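Exotoxin type A (Streptococcus pyogenes phage T12, PDB 1FNU) probably acts as a superantigen toxin, bridging class II MHC molecules and T-cell receptors outside the normal peptide groove. Local coordinates at residues Asn54-Lys59 and Ala93-Cys98; Phe23-Asp28 and Tyr79-Tyr84; Glu112-Ile117 and Glu134-Met139. All coordinates share one frame; numbering follows the deposited sequence.

Residues 23-28, ending an early helix, open interaction 2. The chain then runs through 54-59, where interaction 1 opens, before 79-84 closes interaction 2 and 93-98 closes interaction 1. The two loops therefore cross, and both lie in the OB-fold domain. Their later segments meet where Tyr83 N probably bonds to Cys98 O, so the helix end, strand 75-80 and the pair of strands 57-61 and 96-105 are tied together. Interaction 3 follows in series: 112-117 and 134-139 pair within one hairpin of the beta-grasp domain. It lies well away from interaction 1, but Lys137 NZ packs near Tyr79 CB of interaction 2 at the junction of the domains.

Interaction 1: residues Asn54-Lys59 and Ala93-Cys98; sequences NYDKLK and AERSAC
Tyr55 and Asp56 both turn CG into the crowded position between backbone N and carbonyl carbon; chi1 of 72° sets the Tyr55 ring over Ala97, and chi1 of 48° sets the Asp56 carboxylate by Arg95. Ala97 CB lies over the ring face in a CH-pi contact, 3.9 Å from the centroid of the Tyr55 ring and 3.5 Å from Tyr55 CG; a bare methyl suits this close approach. The phenol OH is held by His32. Asp56 presents its carboxylate to Arg95, whose chain bends at chi3 (70°). Arg95 NH1 reaches Asp56 OD2 at 3.1 Å in a salt bridge, and although the acceptor lies nearly in the guanidinium plane, the NH1 stands well above the carboxylate plane. Beside this bridge Asp56 N donates to Arg95 O (2.8 Å), so Asp56 holds Arg95 through both its backbone and its side chain. Two waters add to it, one joining Asp56 OD1 to Arg95 N and one joining Tyr55 O to Arg95 NH1; a third links Asn54 O with Ser96 O. Arg95 also makes a cation-pi contact with Phe23 of the second subunit.

Farther on the backbones run side by side. Ala97 N bonds to Lys57 O at 3.1 Å, and Lys59 N donates to Ala97 O at 2.9 Å, so Ala97 bonds to the residues before and after Leu58. Lys59 lays its aliphatic CE 3.7 Å from Cys98 SG, which is in disulfide linkage with Cys87, while its NZ goes to Glu61. Parallel pairing of strands 57-61 and 96-105 is the arrangement of the third and fifth strands in an OB-fold barrel.

Interaction 2: residues Phe23-Asp28 and Tyr79-Tyr84; sequences FLYEGD and YGVEYY
The Tyr25 ring meets Val81 obliquely: Val81 CG2 comes to 4.0 Å from Tyr25 CE1, and the two side chains cross at about a right angle. Beyond the ring the phenol OH is bonded to Tyr201 OH, so the polar tip is satisfied while ring carbon CE1 touches the valine. The other flat group, the carboxylate of Glu82, lies near the backbone of Asp28, with Glu82 OE1 3.4 Å and OE2 3.6 Å from Asp28 O; all are acceptors and no hydrogen bond joins them. The acid gets there by folding: although its CB points away from the helix end, chi1 of 78° and a bend at chi2 bring the carboxylate back toward Asp28.

The rest of the contact is largely apolar. Val81 is branched at CB, which lets it serve two neighbours at once, CG2 reaching Tyr25 while CG1 sits 3.7 Å from Leu24 CB. Leu24 uses its other end on the next residue, placing CD2 3.5 Å from Glu82 O, a contact of van der Waals kind. No hydrogen bond crosses from one segment to the other, so the fit depends on the shapes of a valine, a leucine and a tyrosine. The helix ends here: Gly27 N still bonds to Phe23 O (3.2 Å), yet Gly27 has already left helical conformation. Glycine suits the place, since a CB would come within 3.0 Å of Phe23 O.

Helix 194-197 lies against this helix end, with Gln194 touching Leu24 and Tyr197 touching Tyr25. Arg150 of helix 142-157 also packs on Tyr25, and Tyr147 OH bonds to Gly27 O. Backbone bonds join Gly80 to Val30 and Tyr83 to Cys98, so the end of helix 19-26 is wedged between the barrel sheet and helices 142-157 and 194-197.

Interaction 3: residues Glu112-Ile117 and Glu134-Met139; sequences EIPKKI and ETNKKM
A beta hairpin at the edge of the beta-grasp sheet is made of strands 110-123 and 126-135, and the two strands are paired here at the end of the hairpin remote from its turn. Lys115 and Thr135 form an antiparallel hydrogen-bonded pair: Lys115 N gives to Thr135 O at 2.9 Å, and Thr135 N returns a bond to Lys115 O at 3.2 Å. The next pair, Lys116 with Glu134, is non-hydrogen-bonded, and its side chains lie alongside each other with Lys116 CG 3.9 Å from Glu134 CG.

Pro114 precedes the Lys115-Thr135 pair; it has no N-H to give, and neither of the two cross-strand bonds needs one. Its CB and CG supply a compact apolar surface instead. Glu134, with CG anti to its carbonyl carbon (chi1 -70°), lies side by side with that ring and points the same way, Glu134 OE2 making a tight non-bonded contact of 3.0 Å with Pro114 CB. On the ring's next atom, Asn136 OD1 lies 3.4 Å from Pro114 CG. Thr135 OG1 accepts from Lys137 N (3.1 Å) in an ST turn where the chain rounds its corner, and it also bonds to Glu144, which forms a salt bridge with Lys137.

Lys116 NZ and Glu134 OE2 stay 6.7 Å apart, so any attraction between them is probably weak. The two backbone bonds are the hydrogen bonds that join the segments; the side chains add van der Waals contact.

Interaction 1: residues Asn54-Lys59 and Ala93-Cys98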
loop_
_atom_site.group_PDB
_atom_site.type_symbol
_atom_site.label_atom_id
_atom_site.label_comp_id
_atom_site.label_asym_id
_atom_site.label_seq_id
_atom_site.Cartn_x
_atom_site.Cartn_y
_atom_site.Cartn_z
ATOM N N ASN A 54 -5.072 19.333 -2.906
ATOM C CA ASN A 54 -4.459 18.056 -2.650
ATOM C C ASN A 54 -5.046 16.934 -3.462
ATOM O O ASN A 54 -4.524 15.831 -3.343
ATOM C CB ASN A 54 -4.472 17.716 -1.160
ATOM C CG ASN A 54 -3.900 18.840 -0.366
ATOM O OD1 ASN A 54 -2.753 19.239 -0.600
ATOM N ND2 ASN A 54 -4.692 19.430 0.497
ATOM N N TYR A 55 -6.075 17.158 -4.287
ATOM C CA TYR A 55 -6.547 15.983 -5.052
ATOM C C TYR A 55 -7.228 16.314 -6.384
ATOM O O TYR A 55 -7.678 17.439 -6.587
ATOM C CB TYR A 55 -7.536 15.141 -4.232
ATOM C CG TYR A 55 -8.879 15.817 -4.079
ATOM C CD1 TYR A 55 -9.117 16.717 -3.048
ATOM C CD2 TYR A 55 -9.875 15.568 -4.970
ATOM C CE1 TYR A 55 -10.341 17.351 -2.916
ATOM C CE2 TYR A 55 -11.149 16.182 -4.881
ATOM C CZ TYR A 55 -11.386 17.077 -3.856
ATOM O OH TYR A 55 -12.637 17.673 -3.779
ATOM N N ASP A 56 -7.267 15.343 -7.290
ATOM C CA ASP A 56 -7.960 15.565 -8.593
ATOM C C ASP A 56 -8.734 14.370 -9.110
ATOM O O ASP A 56 -9.133 14.325 -10.279
ATOM C CB ASP A 56 -7.015 16.036 -9.694
ATOM C CG ASP A 56 -5.816 15.207 -9.762
ATOM O OD1 ASP A 56 -5.989 13.976 -9.577
ATOM O OD2 ASP A 56 -4.726 15.783 -9.994
ATOM N N LYS A 57 -8.960 13.425 -8.204
ATOM C CA LYS A 57 -9.730 12.216 -8.433
ATOM C C LYS A 57 -10.329 11.939 -7.041
ATOM O O LYS A 57 -9.601 11.990 -6.038
ATOM C CB LYS A 57 -8.807 11.078 -8.880
ATOM C CG LYS A 57 -8.245 11.312 -10.310
ATOM C CD LYS A 57 -9.399 11.276 -11.366
ATOM C CE LYS A 57 -8.930 11.827 -12.759
ATOM N NZ LYS A 57 -10.093 11.746 -13.758
ATOM N N LEU A 58 -11.629 11.715 -6.968
ATOM C CA LEU A 58 -12.285 11.479 -5.687
ATOM C C LEU A 58 -13.064 10.216 -5.742
ATOM O O LEU A 58 -13.829 9.942 -6.728
ATOM C CB LEU A 58 -13.226 12.659 -5.335
ATOM C CG LEU A 58 -14.314 12.514 -4.189
ATOM C CD1 LEU A 58 -13.633 12.269 -2.863
ATOM C CD2 LEU A 58 -15.198 13.813 -4.037
ATOM N N LYS A 59 -12.939 9.433 -4.687
ATOM C CA LYS A 59 -13.713 8.192 -4.654
ATOM C C LYS A 59 -14.628 8.145 -3.418
ATOM O O LYS A 59 -14.229 8.539 -2.324
ATOM C CB LYS A 59 -12.794 6.940 -4.597
ATOM C CG LYS A 59 -13.587 5.669 -4.585
ATOM C CD LYS A 59 -12.687 4.454 -4.225
ATOM C CE LYS A 59 -12.449 4.294 -2.715
ATOM N NZ LYS A 59 -11.914 2.960 -2.409
ATOM N N ALA A 93 -3.455 7.124 -10.250
ATOM C CA ALA A 93 -3.852 8.388 -9.594
ATOM C C ALA A 93 -2.884 8.692 -8.434
ATOM O O ALA A 93 -2.773 7.878 -7.513
ATOM C CB ALA A 93 -5.258 8.264 -9.119
ATOM N N GLU A 94 -2.129 9.781 -8.496
ATOM C CA GLU A 94 -1.168 10.132 -7.405
ATOM C C GLU A 94 -1.749 11.201 -6.521
ATOM O O GLU A 94 -1.170 11.605 -5.512
ATOM C CB GLU A 94 0.160 10.658 -7.978
ATOM C CG GLU A 94 0.846 9.588 -8.889
ATOM C CD GLU A 94 2.312 9.654 -8.834
ATOM O OE1 GLU A 94 2.859 9.237 -7.781
ATOM O OE2 GLU A 94 2.931 10.103 -9.826
ATOM N N ARG A 95 -2.902 11.660 -6.928
ATOM C CA ARG A 95 -3.566 12.734 -6.163
ATOM C C ARG A 95 -4.978 12.418 -5.849
ATOM O O ARG A 95 -5.867 13.161 -6.241
ATOM C CB ARG A 95 -3.462 14.057 -6.941
ATOM C CG ARG A 95 -1.997 14.375 -7.235
ATOM C CD ARG A 95 -1.763 15.817 -7.821
ATOM N NE ARG A 95 -1.983 16.939 -6.846
ATOM C CZ ARG A 95 -3.078 17.680 -6.729
ATOM N NH1 ARG A 95 -4.135 17.476 -7.515
ATOM N NH2 ARG A 95 -3.119 18.658 -5.822
ATOM N N SER A 96 -5.238 11.318 -5.165
ATOM C CA SER A 96 -6.663 11.072 -4.892
ATOM C C SER A 96 -7.084 11.354 -3.451
ATOM O O SER A 96 -6.225 11.548 -2.593
ATOM C CB SER A 96 -7.084 9.649 -5.337
ATOM O OG SER A 96 -6.106 8.695 -5.037
ATOM N N ALA A 97 -8.398 11.436 -3.238
ATOM C CA ALA A 97 -9.055 11.683 -1.960
ATOM C C ALA A 97 -10.202 10.680 -1.912
ATOM O O ALA A 97 -10.732 10.310 -2.944
ATOM C CB ALA A 97 -9.620 13.123 -1.922
ATOM N N CYS A 98 -10.582 10.258 -0.694
ATOM C CA CYS A 98 -11.628 9.289 -0.516
ATOM C C CYS A 98 -12.603 9.706 0.546
ATOM O O CYS A 98 -12.252 10.377 1.494
ATOM C CB CYS A 98 -11.050 7.916 -0.116
ATOM S SG CYS A 98 -10.143 6.925 -1.379
HETATM O O HOH W 1 -3.825 13.429 -2.532
HETATM O O HOH W 2 -6.244 19.714 -7.264
HETATM O O HOH W 3 -4.688 11.693 -9.309
#

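Interaction 2: residues Phe23-Asp28 and Tyr79-Tyr84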
loop_
_atom_site.group_PDB
_atom_site.type_symbol
_atom_site.label_atom_id
_atom_site.label_comp_id
_atom_site.label_asym_id
_atom_site.label_seq_id
_atom_site.Cartn_x
_atom_site.Cartn_y
_atom_site.Cartn_z
ATOM N N PHE A 23 -7.815 16.655 12.475
ATOM C CA PHE A 23 -7.588 17.228 11.148
ATOM C C PHE A 23 -8.742 16.963 10.137
ATOM O O PHE A 23 -8.877 17.728 9.197
ATOM C CB PHE A 23 -6.213 16.740 10.600
ATOM C CG PHE A 23 -5.023 17.370 11.286
ATOM C CD1 PHE A 23 -4.661 18.687 10.971
ATOM C CD2 PHE A 23 -4.228 16.617 12.203
ATOM C CE1 PHE A 23 -3.510 19.281 11.535
ATOM C CE2 PHE A 23 -3.095 17.162 12.792
ATOM C CZ PHE A 23 -2.713 18.519 12.460
ATOM N N LEU A 24 -9.552 15.937 10.380
ATOM C CA LEU A 24 -10.684 15.582 9.524
ATOM C C LEU A 24 -11.805 16.647 9.698
ATOM O O LEU A 24 -12.426 17.090 8.747
ATOM C CB LEU A 24 -11.280 14.223 9.933
ATOM C CG LEU A 24 -10.511 12.886 9.819
ATOM C CD1 LEU A 24 -11.349 11.708 10.390
ATOM C CD2 LEU A 24 -10.058 12.693 8.325
ATOM N N TYR A 25 -12.016 17.101 10.923
ATOM C CA TYR A 25 -13.089 18.047 11.186
ATOM C C TYR A 25 -12.733 19.532 11.280
ATOM O O TYR A 25 -13.632 20.430 11.197
ATOM C CB TYR A 25 -13.863 17.587 12.406
ATOM C CG TYR A 25 -14.550 16.228 12.164
ATOM C CD1 TYR A 25 -15.716 16.145 11.390
ATOM C CD2 TYR A 25 -14.043 15.060 12.714
ATOM C CE1 TYR A 25 -16.400 14.927 11.167
ATOM C CE2 TYR A 25 -14.678 13.832 12.524
ATOM C CZ TYR A 25 -15.864 13.758 11.752
ATOM O OH TYR A 25 -16.467 12.546 11.564
ATOM N N GLU A 26 -11.454 19.791 11.470
ATOM C CA GLU A 26 -10.965 21.157 11.470
ATOM C C GLU A 26 -10.759 21.528 9.985
ATOM O O GLU A 26 -10.961 22.673 9.613
ATOM C CB GLU A 26 -9.641 21.239 12.169
ATOM C CG GLU A 26 -8.912 22.610 12.018
ATOM C CD GLU A 26 -9.694 23.754 12.609
ATOM O OE1 GLU A 26 -10.489 23.501 13.539
ATOM O OE2 GLU A 26 -9.509 24.916 12.158
ATOM N N GLY A 27 -10.361 20.581 9.142
ATOM C CA GLY A 27 -10.136 20.867 7.711
ATOM C C GLY A 27 -11.450 21.111 6.957
ATOM O O GLY A 27 -12.523 20.960 7.563
ATOM N N ASP A 28 -11.372 21.584 5.707
ATOM C CA ASP A 28 -12.544 21.815 4.900
ATOM C C ASP A 28 -13.082 20.487 4.380
ATOM O O ASP A 28 -12.348 19.495 4.271
ATOM C CB ASP A 28 -12.229 22.688 3.691
ATOM C CG ASP A 28 -11.908 24.063 4.092
ATOM O OD1 ASP A 28 -12.475 24.447 5.121
ATOM O OD2 ASP A 28 -11.104 24.739 3.454
ATOM N N TYR A 79 -20.863 15.756 -0.452
ATOM C CA TYR A 79 -20.419 16.619 0.671
ATOM C C TYR A 79 -19.754 15.623 1.630
ATOM O O TYR A 79 -20.423 14.841 2.253
ATOM C CB TYR A 79 -21.625 17.287 1.314
ATOM C CG TYR A 79 -21.200 18.315 2.314
ATOM C CD1 TYR A 79 -20.464 17.934 3.471
ATOM C CD2 TYR A 79 -21.481 19.662 2.133
ATOM C CE1 TYR A 79 -20.022 18.897 4.416
ATOM C CE2 TYR A 79 -21.022 20.646 3.115
ATOM C CZ TYR A 79 -20.300 20.224 4.233
ATOM O OH TYR A 79 -19.815 21.114 5.163
ATOM N N GLY A 80 -18.441 15.596 1.721
ATOM C CA GLY A 80 -17.860 14.542 2.552
ATOM C C GLY A 80 -16.578 14.956 3.280
ATOM O O GLY A 80 -15.952 15.953 2.907
ATOM N N VAL A 81 -16.248 14.157 4.310
ATOM C CA VAL A 81 -15.050 14.348 5.151
ATOM C C VAL A 81 -14.012 13.419 4.493
ATOM O O VAL A 81 -14.158 12.225 4.566
ATOM C CB VAL A 81 -15.384 13.882 6.629
ATOM C CG1 VAL A 81 -14.128 14.003 7.573
ATOM C CG2 VAL A 81 -16.590 14.710 7.130
ATOM N N GLU A 82 -13.015 13.962 3.832
ATOM C CA GLU A 82 -12.074 13.127 3.144
ATOM C C GLU A 82 -10.827 12.687 3.912
ATOM O O GLU A 82 -10.444 13.353 4.869
ATOM C CB GLU A 82 -11.631 13.766 1.820
ATOM C CG GLU A 82 -10.630 14.839 1.917
ATOM C CD GLU A 82 -11.044 16.061 2.738
ATOM O OE1 GLU A 82 -12.180 16.245 3.232
ATOM O OE2 GLU A 82 -10.225 16.936 2.885
ATOM N N TYR A 83 -10.266 11.564 3.456
ATOM C CA TYR A 83 -9.011 10.990 3.949
ATOM C C TYR A 83 -8.145 10.606 2.757
ATOM O O TYR A 83 -8.623 10.335 1.630
ATOM C CB TYR A 83 -9.194 9.734 4.824
ATOM C CG TYR A 83 -9.701 8.511 4.104
ATOM C CD1 TYR A 83 -11.073 8.336 3.891
ATOM C CD2 TYR A 83 -8.839 7.527 3.648
ATOM C CE1 TYR A 83 -11.595 7.181 3.223
ATOM C CE2 TYR A 83 -9.366 6.326 2.975
ATOM C CZ TYR A 83 -10.749 6.200 2.783
ATOM O OH TYR A 83 -11.234 5.074 2.169
ATOM N N TYR A 84 -6.844 10.576 3.048
ATOM C CA TYR A 84 -5.790 10.287 2.084
ATOM C C TYR A 84 -5.056 8.979 2.371
ATOM O O TYR A 84 -4.847 8.151 1.462
ATOM C CB TYR A 84 -4.783 11.476 2.117
ATOM C CG TYR A 84 -5.461 12.760 1.704
ATOM C CD1 TYR A 84 -5.703 12.999 0.364
ATOM C CD2 TYR A 84 -5.923 13.684 2.626
ATOM C CE1 TYR A 84 -6.354 14.069 -0.056
ATOM C CE2 TYR A 84 -6.627 14.817 2.173
ATOM C CZ TYR A 84 -6.810 14.963 0.824
ATOM O OH TYR A 84 -7.422 16.058 0.254
#

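Interaction 3: residues Glu112-Ile117 and Glu134-Met139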
loop_
_atom_site.group_PDB
_atom_site.type_symbol
_atom_site.label_atom_id
_atom_site.label_comp_id
_atom_site.label_asym_id
_atom_site.label_seq_id
_atom_site.Cartn_x
_atom_site.Cartn_y
_atom_site.Cartn_z
ATOM N N GLU A 112 -34.300 27.460 -1.806
ATOM C CA GLU A 112 -34.034 28.900 -2.022
ATOM C C GLU A 112 -33.203 29.482 -0.866
ATOM O O GLU A 112 -32.154 30.087 -1.063
ATOM C CB GLU A 112 -35.348 29.725 -2.142
ATOM C CG GLU A 112 -36.264 29.459 -3.381
ATOM C CD GLU A 112 -35.583 29.631 -4.796
ATOM O OE1 GLU A 112 -34.855 30.632 -5.031
ATOM O OE2 GLU A 112 -35.827 28.764 -5.678
ATOM N N ILE A 113 -33.687 29.309 0.354
ATOM C CA ILE A 113 -32.965 29.851 1.504
ATOM C C ILE A 113 -32.469 28.670 2.339
ATOM O O ILE A 113 -33.218 27.718 2.550
ATOM C CB ILE A 113 -33.915 30.633 2.433
ATOM C CG1 ILE A 113 -34.997 31.343 1.621
ATOM C CG2 ILE A 113 -33.090 31.630 3.279
ATOM C CD1 ILE A 113 -36.180 31.877 2.483
ATOM N N PRO A 114 -31.233 28.730 2.866
ATOM C CA PRO A 114 -30.697 27.634 3.691
ATOM C C PRO A 114 -31.652 27.236 4.832
ATOM O O PRO A 114 -32.250 28.103 5.469
ATOM C CB PRO A 114 -29.383 28.235 4.223
ATOM C CG PRO A 114 -28.899 29.034 3.072
ATOM C CD PRO A 114 -30.212 29.786 2.698
ATOM N N LYS A 115 -31.802 25.940 5.092
ATOM C CA LYS A 115 -32.661 25.511 6.172
ATOM C C LYS A 115 -31.742 25.702 7.367
ATOM O O LYS A 115 -30.550 25.401 7.297
ATOM C CB LYS A 115 -33.076 24.036 5.988
ATOM C CG LYS A 115 -34.426 23.672 6.589
ATOM C CD LYS A 115 -34.380 23.721 8.113
ATOM C CE LYS A 115 -35.636 24.343 8.758
ATOM N NZ LYS A 115 -36.880 23.551 8.935
ATOM N N LYS A 116 -32.249 26.303 8.424
ATOM C CA LYS A 116 -31.421 26.507 9.584
ATOM C C LYS A 116 -31.830 25.428 10.566
ATOM O O LYS A 116 -33.005 25.210 10.816
ATOM C CB LYS A 116 -31.586 27.941 10.174
ATOM C CG LYS A 116 -30.770 29.047 9.414
ATOM C CD LYS A 116 -30.442 30.355 10.223
ATOM C CE LYS A 116 -31.661 31.319 10.421
ATOM N NZ LYS A 116 -31.402 32.478 11.413
ATOM N N ILE A 117 -30.866 24.710 11.119
ATOM C CA ILE A 117 -31.255 23.679 12.065
ATOM C C ILE A 117 -30.605 23.946 13.412
ATOM O O ILE A 117 -29.373 24.098 13.526
ATOM C CB ILE A 117 -30.875 22.284 11.521
ATOM C CG1 ILE A 117 -31.482 22.117 10.110
ATOM C CG2 ILE A 117 -31.306 21.211 12.485
ATOM C CD1 ILE A 117 -31.176 20.784 9.498
ATOM N N GLU A 134 -26.524 24.965 8.952
ATOM C CA GLU A 134 -27.360 25.279 7.789
ATOM C C GLU A 134 -27.013 24.378 6.652
ATOM O O GLU A 134 -25.853 24.062 6.490
ATOM C CB GLU A 134 -27.025 26.631 7.201
ATOM C CG GLU A 134 -27.351 27.855 7.901
ATOM C CD GLU A 134 -27.028 29.012 6.952
ATOM O OE1 GLU A 134 -25.832 29.258 6.677
ATOM O OE2 GLU A 134 -27.979 29.639 6.419
ATOM N N THR A 135 -28.011 24.060 5.834
ATOM C CA THR A 135 -27.822 23.269 4.623
ATOM C C THR A 135 -28.698 23.840 3.502
ATOM O O THR A 135 -29.749 24.427 3.772
ATOM C CB THR A 135 -28.192 21.790 4.813
ATOM O OG1 THR A 135 -28.046 21.126 3.571
ATOM C CG2 THR A 135 -29.648 21.595 5.284
ATOM N N ASN A 136 -28.252 23.663 2.260
ATOM C CA ASN A 136 -28.960 24.113 1.064
ATOM C C ASN A 136 -29.768 22.957 0.471
ATOM O O ASN A 136 -30.469 23.149 -0.515
ATOM C CB ASN A 136 -27.979 24.602 -0.016
ATOM C CG ASN A 136 -27.049 25.741 0.462
ATOM O OD1 ASN A 136 -27.478 26.686 1.114
ATOM N ND2 ASN A 136 -25.774 25.656 0.101
ATOM N N LYS A 137 -29.693 21.782 1.075
ATOM C CA LYS A 137 -30.413 20.601 0.595
ATOM C C LYS A 137 -31.680 20.181 1.335
ATOM O O LYS A 137 -31.757 20.196 2.576
ATOM C CB LYS A 137 -29.477 19.373 0.582
ATOM C CG LYS A 137 -28.213 19.512 -0.282
ATOM C CD LYS A 137 -27.343 18.202 -0.215
ATOM C CE LYS A 137 -26.010 18.379 -0.916
ATOM N NZ LYS A 137 -25.099 19.278 -0.128
ATOM N N LYS A 138 -32.673 19.756 0.555
ATOM C CA LYS A 138 -33.940 19.273 1.093
ATOM C C LYS A 138 -33.669 17.955 1.825
ATOM O O LYS A 138 -34.119 17.748 2.959
ATOM C CB LYS A 138 -34.939 19.056 -0.048
ATOM C CG LYS A 138 -35.314 20.398 -0.804
ATOM C CD LYS A 138 -36.149 20.134 -2.097
ATOM C CE LYS A 138 -36.570 21.375 -2.907
ATOM N NZ LYS A 138 -37.511 20.808 -3.966
ATOM N N MET A 139 -32.975 17.053 1.129
ATOM C CA MET A 139 -32.573 15.784 1.704
ATOM C C MET A 139 -31.025 15.878 1.803
ATOM O O MET A 139 -30.279 15.933 0.785
ATOM C CB MET A 139 -33.007 14.578 0.841
ATOM C CG MET A 139 -34.508 14.294 0.717
ATOM S SD MET A 139 -35.579 13.940 2.181
ATOM C CE MET A 139 -35.024 12.429 3.014
#